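Local coordinates for glycosyl hydrolase family 2, TIM barrel domain protein (Parabacteroides merdae ATCC 43184, PDB 6DXU) that probably hydrolyses beta-glucuronides in the human gut as a bacterial beta-glucuronidase of glycoside hydrolase family 2, at residues D[134-138]-D[367-371]; D[71-76]-D[338-343]; D[572-577]-D[627-632]. All blocks are in the same frame, centred on the assembly; numbering follows the deposited sequence.

From the N terminus, 71-76 and then 134-138 lie in loops of the sugar-binding domain. After the intervening strand-rich region the chain reaches 338-343 and 367-371, loops that follow strands 323-331 and 362-364 of the TIM barrel. Contact 2 closes a loop from 71-76 to 338-343 and contact 1 one from 134-138 to 367-371, so the two cross along the chain; both tie the N-terminal domain to the barrel. Their centres are about 15 Å apart, and Tyr135 packs on Gln341. Contact 3 follows in series, closing a shorter loop between helices 565-579 and 623-632; its nearest atoms are about 16 Å from contact 1 and about 18 Å from contact 2.

Contact 1 (D[134-138]-D[367-371]); sequences GYDSW and HYQQS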
ATOM      1  N   GLY D 134      -7.833 -22.823   6.725  1.00 16.61           N
ATOM      2  CA  GLY D 134      -9.131 -23.455   6.797  1.00 18.85           C
ATOM      3  C   GLY D 134      -9.351 -24.398   7.953  1.00 18.73           C
ATOM      4  O   GLY D 134     -10.454 -24.944   8.078  1.00 21.15           O
ATOM      5  N   TYR D 135      -8.353 -24.606   8.813  1.00 16.89           N
ATOM      6  CA  TYR D 135      -8.385 -25.735   9.731  1.00 16.40           C
ATOM      7  C   TYR D 135      -8.050 -25.391  11.168  1.00 19.04           C
ATOM      8  O   TYR D 135      -8.263 -26.240  12.047  1.00 15.98           O
ATOM      9  CB  TYR D 135      -7.438 -26.841   9.227  1.00 20.31           C
ATOM     10  CG  TYR D 135      -7.741 -27.133   7.772  1.00 17.57           C
ATOM     11  CD1 TYR D 135      -8.810 -27.955   7.417  1.00 18.93           C
ATOM     12  CD2 TYR D 135      -7.032 -26.501   6.753  1.00 19.84           C
ATOM     13  CE1 TYR D 135      -9.116 -28.189   6.073  1.00 18.59           C
ATOM     14  CE2 TYR D 135      -7.335 -26.727   5.414  1.00 19.58           C
ATOM     15  CZ  TYR D 135      -8.373 -27.568   5.082  1.00 20.48           C
ATOM     16  OH  TYR D 135      -8.657 -27.786   3.746  1.00 21.25           O
ATOM     17  N   ASP D 136      -7.562 -24.189  11.446  1.00 18.75           N
ATOM     18  CA  ASP D 136      -7.340 -23.752  12.814  1.00 17.84           C
ATOM     19  C   ASP D 136      -8.537 -22.944  13.306  1.00 20.05           C
ATOM     20  O   ASP D 136      -9.327 -22.417  12.520  1.00 21.29           O
ATOM     21  CB  ASP D 136      -6.031 -22.941  12.934  1.00 16.36           C
ATOM     22  CG  ASP D 136      -5.859 -21.860  11.845  1.00 20.43           C
ATOM     23  OD1 ASP D 136      -6.572 -21.843  10.809  1.00 21.34           O
ATOM     24  OD2 ASP D 136      -4.965 -20.994  12.024  1.00 21.56           O
ATOM     25  N   SER D 137      -8.695 -22.907  14.623  1.00 16.85           N
ATOM     26  CA  SER D 137      -9.728 -22.100  15.254  1.00 18.95           C
ATOM     27  C   SER D 137      -9.217 -20.673  15.455  1.00 18.36           C
ATOM     28  O   SER D 137      -8.009 -20.434  15.542  1.00 19.89           O
ATOM     29  CB  SER D 137     -10.143 -22.734  16.589  1.00 23.66           C
ATOM     30  OG  SER D 137     -11.137 -21.974  17.238  1.00 34.00           O
ATOM     31  N   TRP D 138     -10.147 -19.719  15.499  1.00 17.23           N
ATOM     32  CA  TRP D 138      -9.818 -18.309  15.654  1.00 21.43           C
ATOM     33  C   TRP D 138     -11.078 -17.604  16.126  1.00 21.86           C
ATOM     34  O   TRP D 138     -12.180 -18.150  16.022  1.00 20.15           O
ATOM     35  CB  TRP D 138      -9.300 -17.691  14.344  1.00 18.64           C
ATOM     36  CG  TRP D 138     -10.177 -17.967  13.143  1.00 19.87           C
ATOM     37  CD1 TRP D 138     -10.290 -19.154  12.469  1.00 20.69           C
ATOM     38  CD2 TRP D 138     -11.054 -17.045  12.473  1.00 17.98           C
ATOM     39  NE1 TRP D 138     -11.188 -19.031  11.431  1.00 19.97           N
ATOM     40  CE2 TRP D 138     -11.666 -17.747  11.408  1.00 19.36           C
ATOM     41  CE3 TRP D 138     -11.363 -15.695  12.656  1.00 20.82           C
ATOM     42  CZ2 TRP D 138     -12.585 -17.145  10.540  1.00 16.08           C
ATOM     43  CZ3 TRP D 138     -12.278 -15.100  11.801  1.00 20.33           C
ATOM     44  CH2 TRP D 138     -12.876 -15.821  10.757  1.00 18.48           C
ATOM     45  N   HIS D 367      -4.608 -34.387   6.654  1.00 19.38           N
ATOM     46  CA  HIS D 367      -3.497 -33.484   6.397  1.00 18.93           C
ATOM     47  C   HIS D 367      -3.674 -32.122   7.063  1.00 21.98           C
ATOM     48  O   HIS D 367      -3.077 -31.137   6.611  1.00 21.40           O
ATOM     49  CB  HIS D 367      -3.306 -33.321   4.887  1.00 21.22           C
ATOM     50  CG  HIS D 367      -3.074 -34.619   4.177  1.00 23.93           C
ATOM     51  ND1 HIS D 367      -2.113 -35.522   4.580  1.00 27.52           N
ATOM     52  CD2 HIS D 367      -3.709 -35.190   3.126  1.00 24.64           C
ATOM     53  CE1 HIS D 367      -2.146 -36.581   3.789  1.00 25.41           C
ATOM     54  NE2 HIS D 367      -3.103 -36.404   2.897  1.00 24.00           N
ATOM     55  N   TYR D 368      -4.448 -32.039   8.144  1.00 19.07           N
ATOM     56  CA  TYR D 368      -4.704 -30.728   8.738  1.00 20.42           C
ATOM     57  C   TYR D 368      -5.246 -30.882  10.152  1.00 19.22           C
ATOM     58  O   TYR D 368      -5.644 -31.972  10.581  1.00 19.88           O
ATOM     59  CB  TYR D 368      -5.680 -29.905   7.866  1.00 15.26           C
ATOM     60  CG  TYR D 368      -6.807 -30.763   7.326  1.00 18.89           C
ATOM     61  CD1 TYR D 368      -7.861 -31.153   8.139  1.00 19.46           C
ATOM     62  CD2 TYR D 368      -6.807 -31.198   5.995  1.00 19.89           C
ATOM     63  CE1 TYR D 368      -8.900 -31.957   7.648  1.00 21.32           C
ATOM     64  CE2 TYR D 368      -7.832 -32.004   5.499  1.00 19.15           C
ATOM     65  CZ  TYR D 368      -8.881 -32.375   6.324  1.00 21.01           C
ATOM     66  OH  TYR D 368      -9.892 -33.186   5.809  1.00 23.87           O
ATOM     67  N   GLN D 369      -5.215 -29.764  10.885  1.00 20.59           N
ATOM     68  CA  GLN D 369      -5.851 -29.702  12.192  1.00 19.06           C
ATOM     69  C   GLN D 369      -7.339 -29.974  12.038  1.00 18.58           C
ATOM     70  O   GLN D 369      -7.979 -29.486  11.101  1.00 20.80           O
ATOM     71  CB  GLN D 369      -5.628 -28.320  12.813  1.00 16.60           C
ATOM     72  CG  GLN D 369      -6.342 -28.110  14.150  1.00 16.50           C
ATOM     73  CD  GLN D 369      -6.102 -26.716  14.732  1.00 19.72           C
ATOM     74  OE1 GLN D 369      -5.155 -26.010  14.348  1.00 18.75           O
ATOM     75  NE2 GLN D 369      -6.966 -26.310  15.653  1.00 18.60           N
ATOM     76  N   GLN D 370      -7.906 -30.755  12.952  1.00 17.96           N
ATOM     77  CA  GLN D 370      -9.310 -31.110  12.813  1.00 18.84           C
ATOM     78  C   GLN D 370     -10.122 -30.508  13.950  1.00 20.87           C
ATOM     79  O   GLN D 370      -9.576 -29.957  14.905  1.00 20.46           O
ATOM     80  CB  GLN D 370      -9.466 -32.636  12.730  1.00 16.93           C
ATOM     81  CG  GLN D 370      -8.927 -33.156  11.393  1.00 19.58           C
ATOM     82  CD  GLN D 370      -9.502 -34.502  10.980  1.00 21.95           C
ATOM     83  OE1 GLN D 370     -10.337 -35.083  11.679  1.00 21.15           O
ATOM     84  NE2 GLN D 370      -9.056 -34.999   9.833  1.00 20.19           N
ATOM     85  N   SER D 371     -11.451 -30.573  13.807  1.00 19.30           N
ATOM     86  CA  SER D 371     -12.354 -30.059  14.832  1.00 20.92           C
ATOM     87  C   SER D 371     -11.945 -30.524  16.227  1.00 21.99           C
ATOM     88  O   SER D 371     -11.602 -31.692  16.432  1.00 20.88           O
ATOM     89  CB  SER D 371     -13.779 -30.540  14.547  1.00 24.47           C
ATOM     90  OG  SER D 371     -14.611 -30.321  15.663  1.00 21.55           O
TER
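The rings of Tyr135 and Tyr368 lie face over face in an offset stack, with planes 18° apart and centroids separated by 4.2 Å. The overlap is staggered: Tyr135 CE1 sits above the centre of the Tyr368 ring, whereas Tyr368 CG comes over the rim of Tyr135. Tyr368 CB adds a CH-pi contact, 3.8 Å from the Tyr135 centroid. Tyrosine suits Tyr368 because its flat face serves the stack while its hydroxyl bonds to His333 of the barrel. The next residue, Gln369, has CG anti to its backbone N (chi1 176°), and its extended chain runs past the Tyr135 carbonyl, CG lying 3.4 Å from Tyr135 O. Its amide ends beside Asp136, with Gln369 OE1 3.5 Å from Asp136 CB, and its NE2 bonds to Gln415. The acceptors Tyr135 O and Gln369 O stand 3.4 Å apart; Arg192 donates to both, which probably offsets their repulsion. Here a loop of the sugar-binding domain, between strands 126-132 and 138-141, meets the barrel loop that joins strand 362-364 to helix 372-381. Helix 399-416 flanks both, bringing Met408 against Tyr135, Met412 against Gln369 and Asn411 to the Asp136 carboxylate.

Contact 2 (D[71-76]-D[338-343]); sequences PHCFNA and GVAQAM
No direct hydrogen bond joins Pro71-Ala76 to Gly338-Met343; a water bridges their backbones instead, and two more lie between them. Two beta turns meet here, a type I turn from Cys73 to Ala76 in the sugar-binding domain and a type II' turn from Val339 to Ala342 in the loop after barrel strand 323-331. The bridging water accepts from Cys73 N at 2.9 Å and donates to Val339 O, which also takes Ala342 N to close the II' turn. A second accepts from Gly338 N beside Ala76 O, and a third lies close to Ala342 O, with a weak, longer approach to Pro71 O. Direct contact is made largely by methyls, the Pro71 ring and the Cys73 sulfur. The methyl of Ala342 rests on the Pro71-His72 peptide, its CB 3.5 Å from Pro71 O, and also meets Pro71 CB at 3.9 Å. Gly338 has a positive phi of 83°, readily adopted without a side chain, and its O faces Ala76 CB at 3.5 Å. Asn75 turns its amide elsewhere, ND2 to Asp78, a ligand of a bound sodium ion, and OD1 to Gly188 N. Cysteine suits position 73: its polarisable sulfur can pack on a methyl and also accept a hydrogen bond. With SG anti to the backbone N (chi1 180°), Cys73 SG lies 3.5 Å from Ala340 CB. In turn, Asn75 N donates to Cys73 SG nearly straight, 164° at the hydrogen.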
ATOM      1  N   PRO D  71     -23.548 -26.098  10.421  1.00 18.71           N
ATOM      2  CA  PRO D  71     -22.435 -25.845   9.502  1.00 17.28           C
ATOM      3  C   PRO D  71     -22.802 -26.120   8.045  1.00 19.74           C
ATOM      4  O   PRO D  71     -23.721 -26.886   7.755  1.00 17.89           O
ATOM      5  CB  PRO D  71     -21.350 -26.801   9.988  1.00 20.22           C
ATOM      6  CG  PRO D  71     -22.107 -27.935  10.594  1.00 25.55           C
ATOM      7  CD  PRO D  71     -23.335 -27.309  11.231  1.00 22.34           C
ATOM      8  N   HIS D  72     -22.084 -25.462   7.147  1.00 15.87           N
ATOM      9  CA  HIS D  72     -22.398 -25.463   5.730  1.00 15.80           C
ATOM     10  C   HIS D  72     -21.109 -25.445   4.937  1.00 19.57           C
ATOM     11  O   HIS D  72     -20.152 -24.754   5.312  1.00 17.73           O
ATOM     12  CB  HIS D  72     -23.233 -24.237   5.358  1.00 17.41           C
ATOM     13  CG  HIS D  72     -23.473 -24.095   3.883  1.00 18.00           C
ATOM     14  ND1 HIS D  72     -22.676 -23.323   3.065  1.00 18.39           N
ATOM     15  CD2 HIS D  72     -24.424 -24.632   3.084  1.00 19.99           C
ATOM     16  CE1 HIS D  72     -23.139 -23.375   1.828  1.00 18.46           C
ATOM     17  NE2 HIS D  72     -24.192 -24.175   1.810  1.00 18.64           N
ATOM     18  N   CYS D  73     -21.105 -26.162   3.814  1.00 17.60           N
ATOM     19  CA  CYS D  73     -19.957 -26.205   2.919  1.00 18.45           C
ATOM     20  C   CYS D  73     -20.405 -25.858   1.504  1.00 21.97           C
ATOM     21  O   CYS D  73     -21.443 -26.358   1.038  1.00 17.64           O
ATOM     22  CB  CYS D  73     -19.295 -27.591   2.965  1.00 16.97           C
ATOM     23  SG  CYS D  73     -17.872 -27.734   1.873  1.00 18.83           S
ATOM     24  N   PHE D  74     -19.630 -24.987   0.829  1.00 16.75           N
ATOM     25  CA  PHE D  74     -19.936 -24.613  -0.553  1.00 18.28           C
ATOM     26  C   PHE D  74     -20.132 -25.832  -1.438  1.00 21.15           C
ATOM     27  O   PHE D  74     -20.864 -25.772  -2.430  1.00 20.09           O
ATOM     28  CB  PHE D  74     -18.797 -23.805  -1.197  1.00 18.98           C
ATOM     29  CG  PHE D  74     -18.510 -22.459  -0.580  1.00 18.14           C
ATOM     30  CD1 PHE D  74     -19.317 -21.908   0.394  1.00 17.92           C
ATOM     31  CD2 PHE D  74     -17.419 -21.719  -1.043  1.00 18.33           C
ATOM     32  CE1 PHE D  74     -19.026 -20.653   0.925  1.00 18.78           C
ATOM     33  CE2 PHE D  74     -17.131 -20.458  -0.529  1.00 17.95           C
ATOM     34  CZ  PHE D  74     -17.936 -19.929   0.456  1.00 17.41           C
ATOM     35  N   ASN D  75     -19.445 -26.927  -1.116  1.00 18.14           N
ATOM     36  CA  ASN D  75     -19.208 -28.032  -2.032  1.00 17.17           C
ATOM     37  C   ASN D  75     -19.956 -29.294  -1.629  1.00 18.15           C
ATOM     38  O   ASN D  75     -19.545 -30.396  -2.006  1.00 17.53           O
ATOM     39  CB  ASN D  75     -17.712 -28.306  -2.091  1.00 15.81           C
ATOM     40  CG  ASN D  75     -16.921 -27.041  -2.355  1.00 20.35           C
ATOM     41  OD1 ASN D  75     -16.238 -26.514  -1.469  1.00 15.67           O
ATOM     42  ND2 ASN D  75     -17.024 -26.540  -3.573  1.00 17.48           N
ATOM     43  N   ALA D  76     -21.038 -29.144  -0.863  1.00 16.12           N
ATOM     44  CA  ALA D  76     -21.785 -30.305  -0.376  1.00 20.04           C
ATOM     45  C   ALA D  76     -22.198 -31.215  -1.515  1.00 23.98           C
ATOM     46  O   ALA D  76     -22.230 -32.443  -1.358  1.00 24.65           O
ATOM     47  CB  ALA D  76     -23.014 -29.842   0.406  1.00 18.82           C
ATOM     48  N   GLY D 338     -23.383 -35.935   1.552  1.00 19.71           N
ATOM     49  CA  GLY D 338     -24.412 -34.923   1.609  1.00 22.62           C
ATOM     50  C   GLY D 338     -23.993 -33.563   2.137  1.00 21.10           C
ATOM     51  O   GLY D 338     -24.701 -32.583   1.887  1.00 24.71           O
ATOM     52  N   VAL D 339     -22.866 -33.459   2.845  1.00 20.89           N
ATOM     53  CA  VAL D 339     -22.524 -32.235   3.567  1.00 21.39           C
ATOM     54  C   VAL D 339     -21.084 -31.791   3.336  1.00 17.54           C
ATOM     55  O   VAL D 339     -20.698 -30.705   3.776  1.00 20.35           O
ATOM     56  CB  VAL D 339     -22.776 -32.414   5.080  1.00 19.37           C
ATOM     57  CG1 VAL D 339     -24.227 -32.737   5.349  1.00 22.47           C
ATOM     58  CG2 VAL D 339     -21.851 -33.481   5.657  1.00 18.67           C
ATOM     59  N   ALA D 340     -20.279 -32.613   2.659  1.00 17.81           N
ATOM     60  CA  ALA D 340     -18.844 -32.313   2.451  1.00 21.48           C
ATOM     61  C   ALA D 340     -18.223 -32.086   3.827  1.00 18.33           C
ATOM     62  O   ALA D 340     -18.436 -32.904   4.739  1.00 19.29           O
ATOM     63  CB  ALA D 340     -18.670 -31.150   1.461  1.00 15.64           C
ATOM     64  N   GLN D 341     -17.489 -30.986   4.049  1.00 17.26           N
ATOM     65  CA  GLN D 341     -16.790 -30.821   5.320  1.00 19.49           C
ATOM     66  C   GLN D 341     -17.728 -30.492   6.482  1.00 18.09           C
ATOM     67  O   GLN D 341     -17.308 -30.591   7.640  1.00 18.23           O
ATOM     68  CB  GLN D 341     -15.701 -29.733   5.196  1.00 16.77           C
ATOM     69  CG  GLN D 341     -14.779 -29.682   6.435  1.00 18.52           C
ATOM     70  CD  GLN D 341     -13.382 -29.186   6.109  1.00 23.28           C
ATOM     71  OE1 GLN D 341     -13.084 -28.820   4.968  1.00 20.49           O
ATOM     72  NE2 GLN D 341     -12.516 -29.168   7.114  1.00 22.50           N
ATOM     73  N   ALA D 342     -18.991 -30.140   6.215  1.00 16.93           N
ATOM     74  CA  ALA D 342     -19.905 -29.638   7.251  1.00 15.73           C
ATOM     75  C   ALA D 342     -20.546 -30.763   8.083  1.00 19.84           C
ATOM     76  O   ALA D 342     -21.770 -30.915   8.152  1.00 19.11           O
ATOM     77  CB  ALA D 342     -20.973 -28.774   6.592  1.00 19.60           C
ATOM     78  N   MET D 343     -19.702 -31.533   8.765  1.00 17.08           N
ATOM     79  CA  MET D 343     -20.202 -32.591   9.653  1.00 21.11           C
ATOM     80  C   MET D 343     -20.684 -32.017  10.979  1.00 21.58           C
ATOM     81  O   MET D 343     -20.098 -31.069  11.512  1.00 20.66           O
ATOM     82  CB  MET D 343     -19.117 -33.629   9.911  1.00 19.93           C
ATOM     83  CG  MET D 343     -18.684 -34.358   8.642  1.00 23.92           C
ATOM     84  SD  MET D 343     -17.468 -35.653   8.956  1.00 22.42           S
ATOM     85  CE  MET D 343     -18.471 -36.865   9.831  1.00 20.78           C
TER
HETATM   86  O   HOH W   1     -24.408 -30.132   7.893  1.00 27.04           O
HETATM   87  O   HOH W   2     -22.727 -28.558   3.589  1.00 21.09           O
HETATM   88  O   HOH W   3     -22.102 -35.173  -0.863  1.00 20.64           O

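Contact 3 (D[572-577]-D[627-632]); sequences IDWHLK and VFQSYW
Ile572 opens the contact by setting CG2 over one face of Phe628, a CH-pi contact 3.9 Å from the ring centroid. The same methyl touches Val627 CG1, so one branch serves two neighbours. Asp573 follows with a polar clasp. With CG anti to its backbone N (chi1 -172°), its carboxylate comes nearer the facing helix, and Tyr631 OH donates to Asp573 OD1 at 2.7 Å, meeting it nearly along the C-O direction. The other oxygen, OD2, bonds to Ala688 N and Tyr661 OH, so both carboxylate oxygens are engaged, which probably stabilises the negative charge of this buried acid. One turn on, Leu576 is the knob in a hole formed by Val627, Phe628, Tyr631 and Trp632. Its CB stands over the centre of the Tyr631 ring, 3.7 Å from the centroid, while the forked end divides: CD1 reaches Phe628 CD1 at 3.6 Å and CD2 reaches Trp632 CZ2 at 3.8 Å. Lys577 brings the start of its aliphatic chain to the phenol, CB lying 3.4 Å from Tyr631 OH. The two helical segments run nearly parallel, inclined by 19°, with axes 10.1 Å apart. They belong to helices 565-579 and 623-632, one before and one after barrel strand 587-589, consistent with the last two helices of the TIM barrel. Tyr661 of strand 655-662 touches Val627 and Ser630, and Gln629 bonds to Asp357 at the end of helix 345-357.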
ATOM      1  N   ILE D 572      -5.664 -56.441   3.174  1.00 19.97           N
ATOM      2  CA  ILE D 572      -5.647 -56.026   4.574  1.00 20.64           C
ATOM      3  C   ILE D 572      -5.329 -57.207   5.481  1.00 26.65           C
ATOM      4  O   ILE D 572      -4.520 -57.097   6.417  1.00 22.55           O
ATOM      5  CB  ILE D 572      -6.989 -55.371   4.947  1.00 21.37           C
ATOM      6  CG1 ILE D 572      -7.126 -54.040   4.191  1.00 21.78           C
ATOM      7  CG2 ILE D 572      -7.110 -55.188   6.468  1.00 18.12           C
ATOM      8  CD1 ILE D 572      -8.558 -53.486   4.198  1.00 22.04           C
ATOM      9  N   ASP D 573      -5.993 -58.342   5.232  1.00 23.61           N
ATOM     10  CA  ASP D 573      -5.743 -59.583   5.962  1.00 25.40           C
ATOM     11  C   ASP D 573      -4.246 -59.858   6.041  1.00 26.39           C
ATOM     12  O   ASP D 573      -3.693 -60.102   7.121  1.00 24.62           O
ATOM     13  CB  ASP D 573      -6.502 -60.714   5.240  1.00 21.65           C
ATOM     14  CG  ASP D 573      -6.502 -62.048   5.980  1.00 29.13           C
ATOM     15  OD1 ASP D 573      -5.746 -62.261   6.954  1.00 25.48           O
ATOM     16  OD2 ASP D 573      -7.301 -62.911   5.552  1.00 28.84           O
ATOM     17  N   TRP D 574      -3.572 -59.779   4.896  1.00 22.73           N
ATOM     18  CA  TRP D 574      -2.141 -60.057   4.848  1.00 25.83           C
ATOM     19  C   TRP D 574      -1.354 -59.101   5.742  1.00 27.39           C
ATOM     20  O   TRP D 574      -0.551 -59.537   6.580  1.00 27.04           O
ATOM     21  CB  TRP D 574      -1.642 -59.969   3.405  1.00 26.83           C
ATOM     22  CG  TRP D 574      -0.188 -60.274   3.315  1.00 28.10           C
ATOM     23  CD1 TRP D 574       0.852 -59.384   3.371  1.00 27.87           C
ATOM     24  CD2 TRP D 574       0.403 -61.576   3.234  1.00 32.51           C
ATOM     25  NE1 TRP D 574       2.050 -60.050   3.299  1.00 28.32           N
ATOM     26  CE2 TRP D 574       1.804 -61.399   3.220  1.00 32.47           C
ATOM     27  CE3 TRP D 574      -0.115 -62.873   3.159  1.00 30.97           C
ATOM     28  CZ2 TRP D 574       2.690 -62.467   3.123  1.00 32.01           C
ATOM     29  CZ3 TRP D 574       0.768 -63.937   3.070  1.00 37.92           C
ATOM     30  CH2 TRP D 574       2.159 -63.725   3.051  1.00 31.04           C
ATOM     31  N   HIS D 575      -1.575 -57.791   5.579  1.00 23.58           N
ATOM     32  CA  HIS D 575      -0.855 -56.804   6.383  1.00 26.65           C
ATOM     33  C   HIS D 575      -1.016 -57.080   7.874  1.00 25.67           C
ATOM     34  O   HIS D 575      -0.046 -57.029   8.644  1.00 25.25           O
ATOM     35  CB  HIS D 575      -1.355 -55.390   6.072  1.00 26.67           C
ATOM     36  CG  HIS D 575      -0.792 -54.788   4.823  1.00 24.63           C
ATOM     37  ND1 HIS D 575      -1.183 -55.183   3.564  1.00 24.40           N
ATOM     38  CD2 HIS D 575       0.111 -53.795   4.641  1.00 23.01           C
ATOM     39  CE1 HIS D 575      -0.541 -54.470   2.659  1.00 23.17           C
ATOM     40  NE2 HIS D 575       0.251 -53.617   3.286  1.00 27.97           N
ATOM     41  N   LEU D 576      -2.248 -57.353   8.305  1.00 22.86           N
ATOM     42  CA  LEU D 576      -2.510 -57.487   9.734  1.00 26.20           C
ATOM     43  C   LEU D 576      -1.874 -58.752  10.303  1.00 28.14           C
ATOM     44  O   LEU D 576      -1.392 -58.751  11.441  1.00 27.14           O
ATOM     45  CB  LEU D 576      -4.015 -57.476   9.995  1.00 29.17           C
ATOM     46  CG  LEU D 576      -4.663 -56.159   9.562  1.00 26.16           C
ATOM     47  CD1 LEU D 576      -6.122 -56.102   9.982  1.00 21.59           C
ATOM     48  CD2 LEU D 576      -3.870 -54.979  10.142  1.00 25.58           C
ATOM     49  N   LYS D 577      -1.870 -59.848   9.548  1.00 27.39           N
ATOM     50  CA  LYS D 577      -1.231 -61.038  10.095  1.00 29.00           C
ATOM     51  C   LYS D 577       0.288 -60.894  10.097  1.00 29.18           C
ATOM     52  O   LYS D 577       0.952 -61.391  11.013  1.00 28.96           O
ATOM     53  CB  LYS D 577      -1.702 -62.285   9.352  1.00 30.50           C
ATOM     54  CG  LYS D 577      -1.193 -62.454   7.964  1.00 31.48           C
ATOM     55  CD  LYS D 577      -0.170 -63.570   7.903  1.00 31.99           C
ATOM     56  CE  LYS D 577       0.276 -63.806   6.471  1.00 34.56           C
ATOM     57  NZ  LYS D 577       1.673 -64.309   6.382  1.00 39.14           N
ATOM     58  N   VAL D 627     -12.588 -57.087   8.717  1.00 22.27           N
ATOM     59  CA  VAL D 627     -11.249 -57.661   8.757  1.00 23.90           C
ATOM     60  C   VAL D 627     -10.459 -57.039   9.904  1.00 23.34           C
ATOM     61  O   VAL D 627      -9.939 -57.742  10.778  1.00 24.61           O
ATOM     62  CB  VAL D 627     -10.537 -57.471   7.407  1.00 22.04           C
ATOM     63  CG1 VAL D 627      -9.166 -58.171   7.436  1.00 25.59           C
ATOM     64  CG2 VAL D 627     -11.398 -57.955   6.247  1.00 17.84           C
ATOM     65  N   PHE D 628     -10.392 -55.702   9.932  1.00 23.92           N
ATOM     66  CA  PHE D 628      -9.745 -55.003  11.042  1.00 24.92           C
ATOM     67  C   PHE D 628     -10.357 -55.406  12.377  1.00 21.49           C
ATOM     68  O   PHE D 628      -9.642 -55.733  13.328  1.00 23.36           O
ATOM     69  CB  PHE D 628      -9.860 -53.488  10.844  1.00 23.28           C
ATOM     70  CG  PHE D 628      -8.846 -52.910   9.890  1.00 21.61           C
ATOM     71  CD1 PHE D 628      -7.520 -52.749  10.277  1.00 24.52           C
ATOM     72  CD2 PHE D 628      -9.215 -52.504   8.619  1.00 21.57           C
ATOM     73  CE1 PHE D 628      -6.587 -52.208   9.399  1.00 20.77           C
ATOM     74  CE2 PHE D 628      -8.287 -51.964   7.744  1.00 21.80           C
ATOM     75  CZ  PHE D 628      -6.973 -51.817   8.131  1.00 23.19           C
ATOM     76  N   GLN D 629     -11.689 -55.401  12.465  1.00 23.47           N
ATOM     77  CA  GLN D 629     -12.334 -55.680  13.743  1.00 22.72           C
ATOM     78  C   GLN D 629     -11.986 -57.078  14.239  1.00 21.16           C
ATOM     79  O   GLN D 629     -11.787 -57.284  15.446  1.00 24.23           O
ATOM     80  CB  GLN D 629     -13.847 -55.517  13.611  1.00 22.73           C
ATOM     81  CG  GLN D 629     -14.602 -55.551  14.917  1.00 25.13           C
ATOM     82  CD  GLN D 629     -16.081 -55.318  14.712  1.00 27.84           C
ATOM     83  OE1 GLN D 629     -16.728 -56.037  13.954  1.00 28.12           O
ATOM     84  NE2 GLN D 629     -16.624 -54.309  15.382  1.00 29.14           N
ATOM     85  N   SER D 630     -11.856 -58.040  13.318  1.00 24.46           N
ATOM     86  CA  SER D 630     -11.586 -59.422  13.717  1.00 22.39           C
ATOM     87  C   SER D 630     -10.178 -59.592  14.276  1.00 25.51           C
ATOM     88  O   SER D 630      -9.936 -60.487  15.106  1.00 25.90           O
ATOM     89  CB  SER D 630     -11.790 -60.361  12.525  1.00 21.19           C
ATOM     90  OG  SER D 630     -10.779 -60.187  11.545  1.00 22.17           O
ATOM     91  N   TYR D 631      -9.246 -58.751  13.836  1.00 21.06           N
ATOM     92  CA  TYR D 631      -7.866 -58.784  14.297  1.00 23.91           C
ATOM     93  C   TYR D 631      -7.617 -57.908  15.514  1.00 27.11           C
ATOM     94  O   TYR D 631      -6.693 -58.191  16.278  1.00 25.98           O
ATOM     95  CB  TYR D 631      -6.930 -58.327  13.182  1.00 23.96           C
ATOM     96  CG  TYR D 631      -6.457 -59.398  12.226  1.00 24.85           C
ATOM     97  CD1 TYR D 631      -7.105 -59.605  11.016  1.00 25.51           C
ATOM     98  CD2 TYR D 631      -5.323 -60.151  12.502  1.00 25.91           C
ATOM     99  CE1 TYR D 631      -6.652 -60.542  10.114  1.00 23.49           C
ATOM    100  CE2 TYR D 631      -4.870 -61.100  11.622  1.00 28.47           C
ATOM    101  CZ  TYR D 631      -5.541 -61.290  10.423  1.00 29.34           C
ATOM    102  OH  TYR D 631      -5.094 -62.227   9.529  1.00 29.01           O
ATOM    103  N   TRP D 632      -8.407 -56.850  15.708  1.00 24.04           N
ATOM    104  CA  TRP D 632      -8.034 -55.763  16.603  1.00 24.93           C
ATOM    105  C   TRP D 632      -8.903 -55.636  17.851  1.00 25.86           C
ATOM    106  O   TRP D 632      -8.617 -54.780  18.695  1.00 26.55           O
ATOM    107  CB  TRP D 632      -8.058 -54.430  15.828  1.00 22.36           C
ATOM    108  CG  TRP D 632      -6.851 -54.205  14.946  1.00 22.77           C
ATOM    109  CD1 TRP D 632      -5.797 -55.058  14.753  1.00 26.36           C
ATOM    110  CD2 TRP D 632      -6.572 -53.040  14.148  1.00 22.08           C
ATOM    111  NE1 TRP D 632      -4.879 -54.491  13.894  1.00 24.20           N
ATOM    112  CE2 TRP D 632      -5.332 -53.256  13.505  1.00 24.06           C
ATOM    113  CE3 TRP D 632      -7.248 -51.838  13.920  1.00 23.82           C
ATOM    114  CZ2 TRP D 632      -4.745 -52.303  12.650  1.00 22.06           C
ATOM    115  CZ3 TRP D 632      -6.666 -50.891  13.068  1.00 18.91           C
ATOM    116  CH2 TRP D 632      -5.432 -51.136  12.441  1.00 19.36           C
TER